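Long-range contacts in beta-glucuronidase (uncultured Clostridium sp., PDB 6U7J), which hydrolyses beta-D-glucuronides and, as a gut microbial enzyme, probably reactivates estrogens by releasing them from their glucuronide conjugates: residues B[25-30]-B[52-57]; B[78-83]-B[136-141]. All coordinates share one frame; numbering follows the deposited sequence.

In the fold
Both contacts are antiparallel strand pairs in one sheet of the sugar-binding domain, centres about 10 Å apart. Strand 20-32 of contact 1 lies beside strand 76-85 of contact 2, and Lys29 probably hydrogen-bonds to Glu80 through the backbone, giving the run 53-57, 20-32, 76-85, 135-144. Contact 2 is the more buried, though Lys82 and Glu136 at one end are exposed; no other subunit touches it. Contact 1 is partly buried and reaches the second subunit on its Ile27, Lys29, Asp54 and Pro56 face. Its chemistry is aliphatic and methionine groups laid over aromatic rings, with one salt bridge; contact 2 adds a glutamate shared by an arginine and a threonine. Trp28 packs on Arg81.

Contact 1: residues B[25-30]-B[52-57]; sequences NGIWKF and VIDMPV
Met55 and Phe30 lie side by side on one face of the strand pair, and the methionine can be traced along the ring. Its CB meets Phe30 CB at 3.6 Å. With CG anti to the backbone N (chi1 -171°), the chain runs along the phenylalanine, and Met55 CG comes 3.9 Å from Phe30 CD2. Bends at the next two torsions then fold the thioether back over the ring. Met55 SD stands above the face, 4.9 Å from the Phe30 ring centroid, while the terminal CE comes down over the centre, 3.9 Å from that centroid and only 6° off the ring normal. This is a CH-pi contact within a Met-aromatic pair.

Val57 treats Trp28 in a similar way: its CG2 sits over the five-membered ring, 3.5 Å from the centroid, displaced toward the rim. Between these two CH-pi contacts the backbones are joined at Trp28 and Met55, where Trp28 N donates to Met55 O at 2.8 Å with an N-H...O angle of 167°, and Met55 N returns the bond to Trp28 O.

On the other face Lys29 runs alongside Asp54, its NZ forming a salt bridge with Asp54 OD1 at 2.9 Å, nearly in line with the C-O bond. The second carboxylate oxygen pairs with Lys355 of the second subunit, whose Met351 packs on Ile27. The arrangement is a two-stranded antiparallel ladder in the sheet of the glycosyl hydrolase family 2 sugar-binding domain, with Trp28, Phe30, Met55 and Val57 packed on one face and the other, with Ile27, Asp54 and Pro56, turned to the second subunit.

Contact 2: residues B[78-83]-B[136-141]; sequences WYERKF and ENRLTV
Phe83 carries Asn137 CB over one face of its ring, 3.8 Å from the centroid and offset toward the rim, while Leu139 CB lies at the ring edge, 4.0 Å from Phe83 CD1. The Asn137 contact is CH-pi through CB; the amide lies 15° from parallel to the ring, its ND2 hydrogen-bonded to Asn133 O. Phe83 reaches this place because its CG sits between the backbone N and the carbonyl carbon (chi1 71°), which turns the ring across to the partner strand. Trp78 is met at its edge, close to its plane, by the Thr140 methyl: CE3 to CG2 is 3.9 Å.

The Arg138 guanidinium also receives its partner at the edge, where NH1 donates to Glu80 OE1 at 2.9 Å in a salt bridge. The two planes are 69° apart, and NH1 approaches from above the carboxylate plane. Thr140 OG1 donates to the anti lone pair of the same Glu80 OE1 at 2.8 Å. Two donors thus hold one oxygen, and Leu49 N binds the other, which together should fix the carboxylate's rotation and favour its charged form.

Arg81 turns along its own strand, gripping Lys82 O side-on with NE at 2.9 Å and NH2 at 3.1 Å. Six backbone bonds complete the ladder, two at each of Tyr79-Val141, Arg81-Leu139 and Phe83-Asn137; Leu139 N to Arg81 O measures 2.7 Å.

The pair sits between two more strands of the sheet. Strand 20-32 flanks 78-83, with Trp28 against Arg81 and Leu139, and strand 104-109 flanks 136-141, with Ile107 touching Leu139 and Val141.

Contact 1: residues B[25-30]-B[52-57]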
ATOM      1  N   ASN B  25     -13.820  24.045  25.159  1.00 30.81           N
ATOM      2  CA  ASN B  25     -13.083  23.390  24.087  1.00 34.01           C
ATOM      3  C   ASN B  25     -13.447  24.069  22.756  1.00 35.74           C
ATOM      4  O   ASN B  25     -13.370  25.299  22.700  1.00 38.93           O
ATOM      5  CB  ASN B  25     -13.328  21.886  24.156  1.00 32.00           C
ATOM      6  CG  ASN B  25     -12.905  21.307  25.487  1.00 33.17           C
ATOM      7  OD1 ASN B  25     -11.857  21.664  26.032  1.00 33.21           O
ATOM      8  ND2 ASN B  25     -13.726  20.437  26.031  1.00 37.37           N
ATOM      9  N   GLY B  26     -13.801  23.347  21.702  1.00 33.75           N
ATOM     10  CA  GLY B  26     -14.189  24.022  20.483  1.00 32.05           C
ATOM     11  C   GLY B  26     -12.992  24.582  19.729  1.00 34.49           C
ATOM     12  O   GLY B  26     -11.886  24.036  19.758  1.00 31.61           O
ATOM     13  N   ILE B  27     -13.218  25.696  19.044  1.00 32.72           N
ATOM     14  CA  ILE B  27     -12.205  26.303  18.192  1.00 28.12           C
ATOM     15  C   ILE B  27     -11.685  27.550  18.899  1.00 32.50           C
ATOM     16  O   ILE B  27     -12.473  28.422  19.282  1.00 28.69           O
ATOM     17  CB  ILE B  27     -12.779  26.645  16.809  1.00 31.27           C
ATOM     18  CG1 ILE B  27     -13.440  25.412  16.183  1.00 35.03           C
ATOM     19  CG2 ILE B  27     -11.713  27.208  15.929  1.00 34.28           C
ATOM     20  CD1 ILE B  27     -12.554  24.199  16.115  1.00 30.14           C
ATOM     21  N   TRP B  28     -10.370  27.623  19.098  1.00 29.89           N
ATOM     22  CA  TRP B  28      -9.703  28.786  19.669  1.00 26.12           C
ATOM     23  C   TRP B  28      -8.953  29.541  18.580  1.00 31.50           C
ATOM     24  O   TRP B  28      -8.721  29.028  17.482  1.00 31.66           O
ATOM     25  CB  TRP B  28      -8.696  28.377  20.752  1.00 29.25           C
ATOM     26  CG  TRP B  28      -9.247  27.709  21.982  1.00 29.53           C
ATOM     27  CD1 TRP B  28     -10.226  26.760  22.045  1.00 29.81           C
ATOM     28  CD2 TRP B  28      -8.817  27.941  23.330  1.00 27.19           C
ATOM     29  NE1 TRP B  28     -10.432  26.385  23.361  1.00 30.85           N
ATOM     30  CE2 TRP B  28      -9.577  27.094  24.164  1.00 26.84           C
ATOM     31  CE3 TRP B  28      -7.859  28.784  23.909  1.00 26.21           C
ATOM     32  CZ2 TRP B  28      -9.418  27.071  25.549  1.00 29.49           C
ATOM     33  CZ3 TRP B  28      -7.697  28.755  25.276  1.00 33.55           C
ATOM     34  CH2 TRP B  28      -8.473  27.900  26.086  1.00 31.62           C
ATOM     35  N   LYS B  29      -8.523  30.757  18.910  1.00 28.31           N
ATOM     36  CA  LYS B  29      -7.609  31.493  18.047  1.00 30.90           C
ATOM     37  C   LYS B  29      -6.177  31.162  18.441  1.00 32.40           C
ATOM     38  O   LYS B  29      -5.895  30.838  19.597  1.00 30.53           O
ATOM     39  CB  LYS B  29      -7.852  33.001  18.131  1.00 30.16           C
ATOM     40  CG  LYS B  29      -9.249  33.418  17.684  1.00 31.21           C
ATOM     41  CD  LYS B  29      -9.475  32.957  16.245  1.00 41.93           C
ATOM     42  CE  LYS B  29     -10.877  33.268  15.728  1.00 41.16           C
ATOM     43  NZ  LYS B  29     -10.960  33.113  14.236  1.00 46.57           N
ATOM     44  N   PHE B  30      -5.268  31.266  17.472  1.00 30.30           N
ATOM     45  CA  PHE B  30      -3.942  30.688  17.628  1.00 29.90           C
ATOM     46  C   PHE B  30      -2.937  31.446  16.779  1.00 31.79           C
ATOM     47  O   PHE B  30      -3.229  31.836  15.647  1.00 31.82           O
ATOM     48  CB  PHE B  30      -3.987  29.205  17.233  1.00 28.53           C
ATOM     49  CG  PHE B  30      -2.659  28.495  17.234  1.00 28.69           C
ATOM     50  CD1 PHE B  30      -1.756  28.653  16.182  1.00 23.66           C
ATOM     51  CD2 PHE B  30      -2.364  27.575  18.245  1.00 28.40           C
ATOM     52  CE1 PHE B  30      -0.550  27.957  16.175  1.00 29.48           C
ATOM     53  CE2 PHE B  30      -1.173  26.868  18.236  1.00 27.31           C
ATOM     54  CZ  PHE B  30      -0.261  27.054  17.199  1.00 29.81           C
ATOM     55  N   VAL B  52      -4.334  35.713  13.435  1.00 35.88           N
ATOM     56  CA  VAL B  52      -4.481  34.396  14.035  1.00 37.80           C
ATOM     57  C   VAL B  52      -5.105  33.428  13.026  1.00 37.20           C
ATOM     58  O   VAL B  52      -5.651  33.828  11.997  1.00 33.50           O
ATOM     59  CB  VAL B  52      -5.329  34.448  15.316  1.00 34.12           C
ATOM     60  CG1 VAL B  52      -4.653  35.310  16.357  1.00 35.09           C
ATOM     61  CG2 VAL B  52      -6.704  34.984  14.985  1.00 32.71           C
ATOM     62  N   ILE B  53      -5.021  32.139  13.354  1.00 31.17           N
ATOM     63  CA  ILE B  53      -5.765  31.091  12.670  1.00 33.84           C
ATOM     64  C   ILE B  53      -6.617  30.361  13.709  1.00 33.00           C
ATOM     65  O   ILE B  53      -6.476  30.573  14.912  1.00 31.78           O
ATOM     66  CB  ILE B  53      -4.842  30.100  11.928  1.00 32.68           C
ATOM     67  CG1 ILE B  53      -3.901  29.390  12.904  1.00 34.27           C
ATOM     68  CG2 ILE B  53      -4.030  30.818  10.855  1.00 31.34           C
ATOM     69  CD1 ILE B  53      -3.068  28.285  12.250  1.00 32.25           C
ATOM     70  N   ASP B  54      -7.514  29.500  13.224  1.00 30.33           N
ATOM     71  CA  ASP B  54      -8.299  28.626  14.094  1.00 32.00           C
ATOM     72  C   ASP B  54      -7.504  27.395  14.505  1.00 32.77           C
ATOM     73  O   ASP B  54      -6.714  26.847  13.727  1.00 29.04           O
ATOM     74  CB  ASP B  54      -9.569  28.149  13.392  1.00 31.00           C
ATOM     75  CG  ASP B  54     -10.478  29.278  13.021  1.00 39.64           C
ATOM     76  OD1 ASP B  54     -10.466  30.302  13.723  1.00 41.95           O
ATOM     77  OD2 ASP B  54     -11.213  29.149  12.021  1.00 47.59           O
ATOM     78  N   MET B  55      -7.748  26.931  15.735  1.00 29.49           N
ATOM     79  CA  MET B  55      -7.085  25.750  16.234  1.00 26.80           C
ATOM     80  C   MET B  55      -8.035  25.019  17.177  1.00 28.57           C
ATOM     81  O   MET B  55      -8.585  25.648  18.094  1.00 32.96           O
ATOM     82  CB  MET B  55      -5.774  26.081  16.956  1.00 26.04           C
ATOM     83  CG  MET B  55      -4.931  24.835  17.318  1.00 31.26           C
ATOM     84  SD  MET B  55      -4.230  23.944  15.880  1.00 32.58           S
ATOM     85  CE  MET B  55      -3.360  25.212  14.987  1.00 24.90           C
ATOM     86  N   PRO B  56      -8.264  23.728  16.969  1.00 28.82           N
ATOM     87  CA  PRO B  56      -9.165  22.984  17.857  1.00 28.82           C
ATOM     88  C   PRO B  56      -8.514  22.696  19.196  1.00 30.73           C
ATOM     89  O   PRO B  56      -7.288  22.584  19.311  1.00 27.61           O
ATOM     90  CB  PRO B  56      -9.433  21.677  17.093  1.00 27.85           C
ATOM     91  CG  PRO B  56      -8.208  21.505  16.198  1.00 27.31           C
ATOM     92  CD  PRO B  56      -7.785  22.918  15.827  1.00 29.07           C
ATOM     93  N   VAL B  57      -9.363  22.566  20.213  1.00 28.21           N
ATOM     94  CA  VAL B  57      -8.962  22.175  21.561  1.00 30.42           C
ATOM     95  C   VAL B  57      -9.987  21.158  22.048  1.00 32.92           C
ATOM     96  O   VAL B  57     -11.193  21.437  21.993  1.00 31.23           O
ATOM     97  CB  VAL B  57      -8.879  23.387  22.504  1.00 32.38           C
ATOM     98  CG1 VAL B  57      -8.676  22.929  23.951  1.00 28.05           C
ATOM     99  CG2 VAL B  57      -7.761  24.311  22.092  1.00 28.88           C
TER

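Contact 2: residues B[78-83]-B[136-141]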
ATOM      1  N   TRP B  78       0.592  30.666  21.032  1.00 28.84           N
ATOM      2  CA  TRP B  78      -0.387  31.451  21.770  1.00 32.80           C
ATOM      3  C   TRP B  78      -1.789  31.028  21.362  1.00 32.49           C
ATOM      4  O   TRP B  78      -2.136  31.063  20.175  1.00 31.77           O
ATOM      5  CB  TRP B  78      -0.172  32.948  21.512  1.00 30.82           C
ATOM      6  CG  TRP B  78       1.116  33.390  22.094  1.00 33.49           C
ATOM      7  CD1 TRP B  78       2.356  33.281  21.533  1.00 32.90           C
ATOM      8  CD2 TRP B  78       1.307  33.960  23.390  1.00 33.08           C
ATOM      9  NE1 TRP B  78       3.314  33.760  22.400  1.00 32.15           N
ATOM     10  CE2 TRP B  78       2.695  34.185  23.548  1.00 33.47           C
ATOM     11  CE3 TRP B  78       0.442  34.295  24.439  1.00 31.87           C
ATOM     12  CZ2 TRP B  78       3.235  34.748  24.710  1.00 32.40           C
ATOM     13  CZ3 TRP B  78       0.980  34.860  25.589  1.00 34.32           C
ATOM     14  CH2 TRP B  78       2.364  35.086  25.711  1.00 33.54           C
ATOM     15  N   TYR B  79      -2.581  30.616  22.340  1.00 27.49           N
ATOM     16  CA  TYR B  79      -3.991  30.312  22.163  1.00 30.86           C
ATOM     17  C   TYR B  79      -4.824  31.381  22.853  1.00 29.98           C
ATOM     18  O   TYR B  79      -4.421  31.926  23.887  1.00 32.89           O
ATOM     19  CB  TYR B  79      -4.364  28.978  22.794  1.00 30.72           C
ATOM     20  CG  TYR B  79      -3.883  27.703  22.126  1.00 28.69           C
ATOM     21  CD1 TYR B  79      -4.786  26.864  21.484  1.00 28.17           C
ATOM     22  CD2 TYR B  79      -2.551  27.305  22.193  1.00 27.27           C
ATOM     23  CE1 TYR B  79      -4.380  25.680  20.897  1.00 26.42           C
ATOM     24  CE2 TYR B  79      -2.133  26.105  21.612  1.00 27.65           C
ATOM     25  CZ  TYR B  79      -3.059  25.306  20.961  1.00 27.60           C
ATOM     26  OH  TYR B  79      -2.684  24.114  20.376  1.00 28.20           O
ATOM     27  N   GLU B  80      -6.023  31.621  22.330  1.00 29.49           N
ATOM     28  CA  GLU B  80      -6.919  32.561  22.987  1.00 31.03           C
ATOM     29  C   GLU B  80      -8.364  32.210  22.687  1.00 30.63           C
ATOM     30  O   GLU B  80      -8.687  31.801  21.566  1.00 28.77           O
ATOM     31  CB  GLU B  80      -6.641  33.996  22.530  1.00 30.09           C
ATOM     32  CG  GLU B  80      -7.509  35.027  23.185  1.00 31.93           C
ATOM     33  CD  GLU B  80      -6.948  36.414  22.973  1.00 37.86           C
ATOM     34  OE1 GLU B  80      -6.151  36.858  23.827  1.00 39.23           O
ATOM     35  OE2 GLU B  80      -7.268  37.036  21.932  1.00 39.86           O
ATOM     36  N   ARG B  81      -9.225  32.371  23.691  1.00 25.44           N
ATOM     37  CA  ARG B  81     -10.662  32.333  23.465  1.00 26.39           C
ATOM     38  C   ARG B  81     -11.357  33.159  24.540  1.00 31.23           C
ATOM     39  O   ARG B  81     -10.738  33.626  25.498  1.00 32.47           O
ATOM     40  CB  ARG B  81     -11.196  30.893  23.435  1.00 28.66           C
ATOM     41  CG  ARG B  81     -11.235  30.198  24.786  1.00 30.13           C
ATOM     42  CD  ARG B  81     -12.176  29.010  24.768  1.00 28.74           C
ATOM     43  NE  ARG B  81     -13.569  29.437  24.892  1.00 37.79           N
ATOM     44  CZ  ARG B  81     -14.623  28.672  24.624  1.00 35.96           C
ATOM     45  NH1 ARG B  81     -14.471  27.419  24.199  1.00 36.35           N
ATOM     46  NH2 ARG B  81     -15.834  29.167  24.771  1.00 33.02           N
ATOM     47  N   LYS B  82     -12.659  33.341  24.362  1.00 29.56           N
ATOM     48  CA  LYS B  82     -13.496  34.027  25.328  1.00 33.01           C
ATOM     49  C   LYS B  82     -14.424  33.036  26.029  1.00 37.10           C
ATOM     50  O   LYS B  82     -14.801  32.010  25.456  1.00 39.40           O
ATOM     51  CB  LYS B  82     -14.286  35.139  24.636  1.00 35.74           C
ATOM     52  CG  LYS B  82     -13.389  36.371  24.425  1.00 44.85           C
ATOM     53  CD  LYS B  82     -13.892  37.336  23.376  1.00 54.33           C
ATOM     54  CE  LYS B  82     -12.806  38.367  23.029  1.00 60.24           C
ATOM     55  NZ  LYS B  82     -11.695  37.801  22.191  1.00 60.70           N
ATOM     56  N   PHE B  83     -14.751  33.326  27.291  1.00 35.06           N
ATOM     57  CA  PHE B  83     -15.707  32.523  28.043  1.00 35.19           C
ATOM     58  C   PHE B  83     -16.572  33.423  28.916  1.00 34.88           C
ATOM     59  O   PHE B  83     -16.235  34.576  29.190  1.00 37.88           O
ATOM     60  CB  PHE B  83     -15.022  31.424  28.886  1.00 31.35           C
ATOM     61  CG  PHE B  83     -14.258  31.922  30.086  1.00 39.39           C
ATOM     62  CD1 PHE B  83     -12.916  32.246  29.986  1.00 34.64           C
ATOM     63  CD2 PHE B  83     -14.867  32.005  31.338  1.00 36.92           C
ATOM     64  CE1 PHE B  83     -12.208  32.666  31.098  1.00 33.78           C
ATOM     65  CE2 PHE B  83     -14.161  32.438  32.442  1.00 35.65           C
ATOM     66  CZ  PHE B  83     -12.828  32.757  32.324  1.00 33.96           C
ATOM     67  N   GLU B 136     -18.513  38.219  29.880  1.00 37.66           N
ATOM     68  CA  GLU B 136     -17.416  37.864  28.989  1.00 40.17           C
ATOM     69  C   GLU B 136     -16.048  38.042  29.646  1.00 39.95           C
ATOM     70  O   GLU B 136     -15.791  39.039  30.325  1.00 35.23           O
ATOM     71  CB  GLU B 136     -17.506  38.722  27.727  1.00 44.05           C
ATOM     72  CG  GLU B 136     -16.339  38.604  26.798  1.00 50.30           C
ATOM     73  CD  GLU B 136     -16.754  38.677  25.340  1.00 59.73           C
ATOM     74  OE1 GLU B 136     -17.595  37.854  24.911  1.00 65.84           O
ATOM     75  OE2 GLU B 136     -16.234  39.564  24.629  1.00 67.44           O
ATOM     76  N   ASN B 137     -15.174  37.050  29.447  1.00 31.11           N
ATOM     77  CA  ASN B 137     -13.773  37.092  29.854  1.00 32.71           C
ATOM     78  C   ASN B 137     -12.895  36.656  28.677  1.00 37.94           C
ATOM     79  O   ASN B 137     -13.355  35.982  27.751  1.00 33.11           O
ATOM     80  CB  ASN B 137     -13.510  36.181  31.069  1.00 33.19           C
ATOM     81  CG  ASN B 137     -14.190  36.684  32.344  1.00 39.45           C
ATOM     82  OD1 ASN B 137     -13.542  37.266  33.213  1.00 37.56           O
ATOM     83  ND2 ASN B 137     -15.500  36.473  32.448  1.00 33.81           N
ATOM     84  N   ARG B 138     -11.620  37.040  28.718  1.00 33.47           N
ATOM     85  CA  ARG B 138     -10.658  36.654  27.695  1.00 34.08           C
ATOM     86  C   ARG B 138      -9.620  35.741  28.319  1.00 34.14           C
ATOM     87  O   ARG B 138      -9.034  36.078  29.354  1.00 34.71           O
ATOM     88  CB  ARG B 138      -9.974  37.872  27.062  1.00 36.18           C
ATOM     89  CG  ARG B 138      -8.958  37.512  25.977  1.00 36.34           C
ATOM     90  CD  ARG B 138      -8.605  38.711  25.068  1.00 38.71           C
ATOM     91  NE  ARG B 138      -8.027  39.812  25.826  1.00 36.47           N
ATOM     92  CZ  ARG B 138      -6.742  39.894  26.153  1.00 40.47           C
ATOM     93  NH1 ARG B 138      -5.897  38.947  25.768  1.00 39.79           N
ATOM     94  NH2 ARG B 138      -6.302  40.917  26.869  1.00 38.87           N
ATOM     95  N   LEU B 139      -9.400  34.589  27.690  1.00 31.06           N
ATOM     96  CA  LEU B 139      -8.478  33.577  28.187  1.00 33.29           C
ATOM     97  C   LEU B 139      -7.368  33.402  27.159  1.00 34.62           C
ATOM     98  O   LEU B 139      -7.640  33.062  26.001  1.00 29.40           O
ATOM     99  CB  LEU B 139      -9.211  32.252  28.448  1.00 29.94           C
ATOM    100  CG  LEU B 139      -8.331  31.071  28.870  1.00 32.96           C
ATOM    101  CD1 LEU B 139      -7.465  31.424  30.081  1.00 29.24           C
ATOM    102  CD2 LEU B 139      -9.172  29.825  29.153  1.00 31.79           C
ATOM    103  N   THR B 140      -6.131  33.668  27.576  1.00 30.43           N
ATOM    104  CA  THR B 140      -4.965  33.566  26.715  1.00 29.04           C
ATOM    105  C   THR B 140      -4.011  32.561  27.334  1.00 33.15           C
ATOM    106  O   THR B 140      -3.702  32.659  28.527  1.00 30.81           O
ATOM    107  CB  THR B 140      -4.266  34.931  26.544  1.00 38.71           C
ATOM    108  OG1 THR B 140      -5.253  35.951  26.297  1.00 36.93           O
ATOM    109  CG2 THR B 140      -3.251  34.883  25.378  1.00 31.81           C
ATOM    110  N   VAL B 141      -3.557  31.594  26.533  1.00 30.56           N
ATOM    111  CA  VAL B 141      -2.700  30.509  27.009  1.00 29.78           C
ATOM    112  C   VAL B 141      -1.455  30.454  26.136  1.00 31.98           C
ATOM    113  O   VAL B 141      -1.548  30.141  24.943  1.00 30.38           O
ATOM    114  CB  VAL B 141      -3.415  29.154  26.989  1.00 32.58           C
ATOM    115  CG1 VAL B 141      -2.448  28.058  27.416  1.00 27.37           C
ATOM    116  CG2 VAL B 141      -4.653  29.175  27.884  1.00 27.54           C
TER